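Local coordinates for kelch repeat and BTB domain-containing protein A55 (Vaccinia virus WR, PDB 6I2M), which probably acts as a substrate-specific adapter of CUL3-containing E3 ubiquitin ligases, directing host proteins to ubiquitination and proteasomal degradation, at residues L84-D89 with E111-K116; T97-F100 with A106-E109. All blocks are in the same frame, centred on the assembly; numbering follows the deposited sequence.

Contact 1: residues L84-D89 with E111-K116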
ATOM      1  N   LEU A  84      -1.503 -11.919   8.682  1.00 86.60           N
ATOM      2  CA  LEU A  84      -1.977 -12.426   9.970  1.00 86.55           C
ATOM      3  C   LEU A  84      -1.818 -13.944  10.111  1.00 92.30           C
ATOM      4  O   LEU A  84      -2.397 -14.704   9.331  1.00 93.52           O
ATOM      5  CB  LEU A  84      -3.436 -11.989  10.209  1.00 85.61           C
ATOM      6  CG  LEU A  84      -3.870 -11.738  11.658  1.00 89.75           C
ATOM      7  CD1 LEU A  84      -3.207 -10.490  12.239  1.00 88.16           C
ATOM      8  CD2 LEU A  84      -5.372 -11.566  11.741  1.00 91.94           C
ATOM      9  N   SER A  85      -1.014 -14.375  11.105  1.00 88.91           N
ATOM     10  CA  SER A  85      -0.756 -15.786  11.405  1.00 90.91           C
ATOM     11  C   SER A  85      -1.870 -16.316  12.324  1.00 94.32           C
ATOM     12  O   SER A  85      -1.689 -16.439  13.540  1.00 94.08           O
ATOM     13  CB  SER A  85       0.626 -15.961  12.030  1.00 95.11           C
ATOM     14  OG  SER A  85       1.647 -15.480  11.171  1.00103.07           O
ATOM     15  N   LEU A  86      -3.037 -16.591  11.721  1.00 90.51           N
ATOM     16  CA  LEU A  86      -4.254 -17.050  12.397  1.00 90.69           C
ATOM     17  C   LEU A  86      -4.146 -18.472  12.957  1.00 97.05           C
ATOM     18  O   LEU A  86      -3.765 -19.396  12.234  1.00 98.88           O
ATOM     19  CB  LEU A  86      -5.467 -16.951  11.449  1.00 90.51           C
ATOM     20  CG  LEU A  86      -5.746 -15.587  10.814  1.00 92.52           C
ATOM     21  CD1 LEU A  86      -5.845 -15.701   9.306  1.00 93.28           C
ATOM     22  CD2 LEU A  86      -7.010 -14.977  11.370  1.00 93.43           C
ATOM     23  N   THR A  87      -4.493 -18.636  14.249  1.00 93.44           N
ATOM     24  CA  THR A  87      -4.537 -19.914  14.979  1.00 96.07           C
ATOM     25  C   THR A  87      -5.792 -19.946  15.856  1.00 99.59           C
ATOM     26  O   THR A  87      -6.200 -18.904  16.367  1.00 96.85           O
ATOM     27  CB  THR A  87      -3.257 -20.179  15.800  1.00104.46           C
ATOM     28  OG1 THR A  87      -2.930 -19.037  16.589  1.00101.81           O
ATOM     29  CG2 THR A  87      -2.071 -20.589  14.938  1.00103.83           C
ATOM     30  N   ASN A  88      -6.387 -21.143  16.041  1.00 98.61           N
ATOM     31  CA  ASN A  88      -7.617 -21.396  16.812  1.00 98.94           C
ATOM     32  C   ASN A  88      -7.676 -20.728  18.202  1.00100.98           C
ATOM     33  O   ASN A  88      -8.771 -20.400  18.665  1.00 99.74           O
ATOM     34  CB  ASN A  88      -7.861 -22.908  16.939  1.00103.55           C
ATOM     35  CG  ASN A  88      -9.206 -23.289  17.515  1.00126.86           C
ATOM     36  OD1 ASN A  88     -10.267 -22.955  16.976  1.00120.03           O
ATOM     37  ND2 ASN A  88      -9.188 -24.009  18.627  1.00120.85           N
ATOM     38  N   ASP A  89      -6.517 -20.523  18.853  1.00 97.21           N
ATOM     39  CA  ASP A  89      -6.434 -19.926  20.186  1.00 96.22           C
ATOM     40  C   ASP A  89      -6.451 -18.390  20.205  1.00 96.97           C
ATOM     41  O   ASP A  89      -7.073 -17.818  21.102  1.00 95.73           O
ATOM     42  CB  ASP A  89      -5.214 -20.463  20.953  1.00 99.82           C
ATOM     43  CG  ASP A  89      -5.253 -21.960  21.200  1.00112.56           C
ATOM     44  OD1 ASP A  89      -6.089 -22.406  22.017  1.00114.25           O
ATOM     45  OD2 ASP A  89      -4.443 -22.684  20.582  1.00119.75           O
ATOM     46  N   GLU A 111     -13.386 -13.902  10.690  1.00 69.62           N
ATOM     47  CA  GLU A 111     -14.690 -14.564  10.564  1.00 69.88           C
ATOM     48  C   GLU A 111     -14.621 -15.755   9.608  1.00 74.16           C
ATOM     49  O   GLU A 111     -15.152 -16.818   9.933  1.00 73.92           O
ATOM     50  CB  GLU A 111     -15.781 -13.581  10.111  1.00 71.44           C
ATOM     51  CG  GLU A 111     -16.370 -12.748  11.238  1.00 82.34           C
ATOM     52  CD  GLU A 111     -17.591 -11.917  10.888  1.00103.61           C
ATOM     53  OE1 GLU A 111     -17.650 -11.370   9.762  1.00 98.60           O
ATOM     54  OE2 GLU A 111     -18.487 -11.802  11.754  1.00 97.80           O
ATOM     55  N   ASN A 112     -13.934 -15.586   8.454  1.00 70.82           N
ATOM     56  CA  ASN A 112     -13.750 -16.634   7.444  1.00 70.73           C
ATOM     57  C   ASN A 112     -12.950 -17.820   7.983  1.00 75.13           C
ATOM     58  O   ASN A 112     -13.260 -18.956   7.634  1.00 74.75           O
ATOM     59  CB  ASN A 112     -13.101 -16.076   6.172  1.00 70.78           C
ATOM     60  CG  ASN A 112     -13.978 -15.156   5.348  1.00 89.31           C
ATOM     61  OD1 ASN A 112     -15.198 -15.049   5.540  1.00 82.19           O
ATOM     62  ND2 ASN A 112     -13.367 -14.469   4.397  1.00 80.55           N
ATOM     63  N   TYR A 113     -11.943 -17.555   8.844  1.00 72.12           N
ATOM     64  CA  TYR A 113     -11.102 -18.577   9.479  1.00 72.11           C
ATOM     65  C   TYR A 113     -11.913 -19.374  10.510  1.00 76.42           C
ATOM     66  O   TYR A 113     -11.751 -20.593  10.595  1.00 75.97           O
ATOM     67  CB  TYR A 113      -9.868 -17.932  10.139  1.00 73.17           C
ATOM     68  CG  TYR A 113      -8.855 -18.922  10.678  1.00 74.92           C
ATOM     69  CD1 TYR A 113      -8.923 -19.375  11.993  1.00 76.83           C
ATOM     70  CD2 TYR A 113      -7.807 -19.380   9.884  1.00 75.74           C
ATOM     71  CE1 TYR A 113      -7.988 -20.277  12.499  1.00 77.48           C
ATOM     72  CE2 TYR A 113      -6.864 -20.282  10.380  1.00 76.62           C
ATOM     73  CZ  TYR A 113      -6.960 -20.728  11.689  1.00 83.84           C
ATOM     74  OH  TYR A 113      -6.036 -21.617  12.183  1.00 84.69           O
ATOM     75  N   ILE A 114     -12.767 -18.680  11.294  1.00 73.46           N
ATOM     76  CA  ILE A 114     -13.629 -19.269  12.324  1.00 73.64           C
ATOM     77  C   ILE A 114     -14.691 -20.177  11.680  1.00 78.32           C
ATOM     78  O   ILE A 114     -14.864 -21.309  12.130  1.00 78.08           O
ATOM     79  CB  ILE A 114     -14.213 -18.178  13.281  1.00 76.73           C
ATOM     80  CG1 ILE A 114     -13.094 -17.580  14.174  1.00 76.96           C
ATOM     81  CG2 ILE A 114     -15.371 -18.716  14.147  1.00 77.62           C
ATOM     82  CD1 ILE A 114     -13.355 -16.167  14.736  1.00 83.95           C
ATOM     83  N   LEU A 115     -15.359 -19.695  10.608  1.00 75.37           N
ATOM     84  CA  LEU A 115     -16.386 -20.441   9.866  1.00 75.51           C
ATOM     85  C   LEU A 115     -15.818 -21.677   9.148  1.00 79.90           C
ATOM     86  O   LEU A 115     -16.496 -22.704   9.079  1.00 79.57           O
ATOM     87  CB  LEU A 115     -17.109 -19.528   8.858  1.00 75.48           C
ATOM     88  CG  LEU A 115     -18.047 -18.460   9.430  1.00 80.35           C
ATOM     89  CD1 LEU A 115     -18.170 -17.282   8.483  1.00 80.44           C
ATOM     90  CD2 LEU A 115     -19.421 -19.029   9.730  1.00 83.10           C
ATOM     91  N   LYS A 116     -14.580 -21.570   8.620  1.00 76.73           N
ATOM     92  CA  LYS A 116     -13.870 -22.641   7.910  1.00 76.74           C
ATOM     93  C   LYS A 116     -13.418 -23.741   8.880  1.00 81.54           C
ATOM     94  O   LYS A 116     -13.630 -24.922   8.602  1.00 81.48           O
ATOM     95  CB  LYS A 116     -12.663 -22.058   7.140  1.00 78.98           C
ATOM     96  CG  LYS A 116     -11.814 -23.067   6.372  1.00 91.99           C
ATOM     97  CD  LYS A 116     -10.483 -22.453   5.961  1.00100.95           C
ATOM     98  CE  LYS A 116      -9.521 -23.476   5.409  1.00110.95           C
ATOM     99  NZ  LYS A 116      -8.202 -22.870   5.087  1.00119.12           N
TER
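The hydroxyl of Tyr113 ends against the backbone of the loop at Leu86-Asn88. Tyr113 OH lies 3.2 Å from Leu86 O. Thr87 CA comes to 3.6 Å from Tyr113 OH. Asn88 N lies near the plane of the ring, at its edge, 3.9 Å from Tyr113 OH. The ring gets there because CG stands anti to the backbone N (chi1 -173°), which swings it off helix 104-116 toward the loop.

The apolar half of the contact is a CH-pi interaction. Leu86 CB sits over one face of the Tyr113 ring, 3.8 Å from its centroid and 14° off the ring normal. It is a little displaced toward the CD2-CE2 bond, and Leu86 CB meets Tyr113 CD2 at 3.7 Å. The Leu86 side chain also touches Glu109 and Cys110 of the same helix. Val91 of helix 91-101 touches both Leu86 and Tyr113.

This is a surface contact in the BTB domain, between the loop that follows helix 69-79 and helix 104-116. On the helix side Tyr113 makes the contact; on the loop side Leu86 has the largest share. The contact relies on dispersion at the ring face and on the closeness of the tyrosine hydroxyl to the loop backbone, with no charged group involved.

Contact 2: residues T97-F100 with A106-E109; sequences TADF and AITE
Ile107 and Ala98 bury the most surface here, and Asp99 comes third. They bring two consecutive helices of the BTB domain, 91-101 and 104-116, into close contact. The CA atoms of Ala98 and Ile107 are only 5.7 Å apart. Ala98 makes this possible, since its side chain is a single methyl that points at the other helix. Ala98 CB meets the methyl of Ala106, with the two CB atoms 4.2 Å apart. Ala98 CB also lies 4.3 Å from the backbone atom Ile107 N. Small residues on both sides thus let one backbone come near the other.

Ile107 supplies the longer reach. Its CG1 is anti to the backbone N (chi1 -158°), and the chain continues extended to CD1 (chi2 159°). This carries the terminal methyl across to Asp99. Ile107 CD1 lies 3.8 Å from Asp99 CA and 3.5 Å from Asp99 OD1. The two side chains meet at a slant, with the methyl beside the aliphatic base of Asp99 and one carboxylate oxygen.

The other oxygen, Asp99 OD2, is hydrogen-bonded to an aromatic side chain of the chain of another protein, probably CUL3, and Phe100 meets aromatic rings of that chain edge-to-face. Ile107 therefore packs on a residue that also bonds the other protein.

Helix 69-79 adjoins both helices: Leu75 touches Thr97 and Ala106, and Tyr78 touches Ala106. The pair 91-101 and 104-116 forms a helical hairpin closed by a short turn, packed beside helix 69-79.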
ATOM      1  N   THR A  97     -11.035  -7.347  19.167  1.00 75.53           N
ATOM      2  CA  THR A  97     -10.279  -6.102  19.043  1.00 73.80           C
ATOM      3  C   THR A  97     -10.526  -5.461  17.671  1.00 76.41           C
ATOM      4  O   THR A  97     -10.664  -4.237  17.589  1.00 74.88           O
ATOM      5  CB  THR A  97      -8.793  -6.344  19.339  1.00 82.23           C
ATOM      6  OG1 THR A  97      -8.654  -7.197  20.479  1.00 83.37           O
ATOM      7  CG2 THR A  97      -8.030  -5.056  19.568  1.00 79.65           C
ATOM      8  N   ALA A  98     -10.600  -6.291  16.603  1.00 73.32           N
ATOM      9  CA  ALA A  98     -10.869  -5.843  15.234  1.00 72.50           C
ATOM     10  C   ALA A  98     -12.284  -5.282  15.108  1.00 76.01           C
ATOM     11  O   ALA A  98     -12.504  -4.377  14.305  1.00 75.08           O
ATOM     12  CB  ALA A  98     -10.673  -6.987  14.250  1.00 74.30           C
ATOM     13  N   ASP A  99     -13.233  -5.812  15.907  1.00 73.14           N
ATOM     14  CA  ASP A  99     -14.628  -5.371  15.937  1.00 73.06           C
ATOM     15  C   ASP A  99     -14.758  -4.003  16.609  1.00 75.95           C
ATOM     16  O   ASP A  99     -15.558  -3.181  16.159  1.00 75.47           O
ATOM     17  CB  ASP A  99     -15.513  -6.415  16.642  1.00 76.29           C
ATOM     18  CG  ASP A  99     -17.011  -6.219  16.483  1.00 86.27           C
ATOM     19  OD1 ASP A  99     -17.428  -5.548  15.509  1.00 85.95           O
ATOM     20  OD2 ASP A  99     -17.768  -6.754  17.318  1.00 93.50           O
ATOM     21  N   PHE A 100     -13.966  -3.762  17.675  1.00 72.04           N
ATOM     22  CA  PHE A 100     -13.930  -2.500  18.418  1.00 71.06           C
ATOM     23  C   PHE A 100     -13.296  -1.401  17.558  1.00 73.83           C
ATOM     24  O   PHE A 100     -13.888  -0.333  17.401  1.00 73.17           O
ATOM     25  CB  PHE A 100     -13.168  -2.674  19.752  1.00 73.04           C
ATOM     26  CG  PHE A 100     -12.908  -1.393  20.515  1.00 74.05           C
ATOM     27  CD1 PHE A 100     -11.698  -0.720  20.387  1.00 76.34           C
ATOM     28  CD2 PHE A 100     -13.877  -0.856  21.355  1.00 76.48           C
ATOM     29  CE1 PHE A 100     -11.467   0.472  21.075  1.00 76.94           C
ATOM     30  CE2 PHE A 100     -13.642   0.334  22.047  1.00 78.95           C
ATOM     31  CZ  PHE A 100     -12.440   0.991  21.900  1.00 76.39           C
ATOM     32  N   ALA A 106      -9.568  -7.044   8.544  1.00 69.21           N
ATOM     33  CA  ALA A 106      -9.259  -8.025   9.582  1.00 68.59           C
ATOM     34  C   ALA A 106     -10.489  -8.746  10.131  1.00 72.12           C
ATOM     35  O   ALA A 106     -10.373  -9.913  10.508  1.00 71.43           O
ATOM     36  CB  ALA A 106      -8.492  -7.364  10.707  1.00 69.16           C
ATOM     37  N   ILE A 107     -11.657  -8.062  10.185  1.00 68.77           N
ATOM     38  CA  ILE A 107     -12.906  -8.649  10.683  1.00 68.63           C
ATOM     39  C   ILE A 107     -13.388  -9.775   9.747  1.00 72.41           C
ATOM     40  O   ILE A 107     -13.918 -10.774  10.230  1.00 71.94           O
ATOM     41  CB  ILE A 107     -14.002  -7.582  11.004  1.00 72.05           C
ATOM     42  CG1 ILE A 107     -15.054  -8.128  12.000  1.00 72.45           C
ATOM     43  CG2 ILE A 107     -14.652  -6.985   9.738  1.00 73.39           C
ATOM     44  CD1 ILE A 107     -15.869  -7.068  12.768  1.00 79.57           C
ATOM     45  N   THR A 108     -13.156  -9.630   8.423  1.00 68.93           N
ATOM     46  CA  THR A 108     -13.533 -10.628   7.417  1.00 68.62           C
ATOM     47  C   THR A 108     -12.597 -11.839   7.458  1.00 71.83           C
ATOM     48  O   THR A 108     -13.086 -12.969   7.476  1.00 71.30           O
ATOM     49  CB  THR A 108     -13.666 -10.008   6.013  1.00 76.42           C
ATOM     50  OG1 THR A 108     -12.479  -9.280   5.695  1.00 76.32           O
ATOM     51  CG2 THR A 108     -14.893  -9.111   5.877  1.00 74.89           C
ATOM     52  N   GLU A 109     -11.263 -11.605   7.506  1.00 68.04           N
ATOM     53  CA  GLU A 109     -10.235 -12.654   7.561  1.00 67.71           C
ATOM     54  C   GLU A 109     -10.373 -13.547   8.806  1.00 71.52           C
ATOM     55  O   GLU A 109     -10.135 -14.753   8.717  1.00 71.02           O
ATOM     56  CB  GLU A 109      -8.823 -12.046   7.465  1.00 69.03           C
ATOM     57  CG  GLU A 109      -7.759 -13.034   7.011  1.00 79.22           C
ATOM     58  CD  GLU A 109      -6.402 -12.430   6.706  1.00 98.82           C
ATOM     59  OE1 GLU A 109      -5.455 -12.666   7.490  1.00 90.10           O
ATOM     60  OE2 GLU A 109      -6.281 -11.729   5.674  1.00 94.21           O
TER

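Both contacts lie in the BTB domain, with centres about 11 Å apart. Along the chain the segments run 84-89, 97-100, 106-109 and 111-116, so both segments of contact 2 fall between the two of contact 1. Helix 104-116 serves both. The two sites touch through Glu109, whose OE1 lies 3.5 Å from Leu84 CB and 3.6 Å from Leu86 CD1. Contact 2 is buried, whereas contact 1 is at the surface. Contact 2 joins the earlier turn of the helix to helix 91-101, beside the residues that meet the other protein. Contact 1 joins its later turn to the loop before helix 91-101.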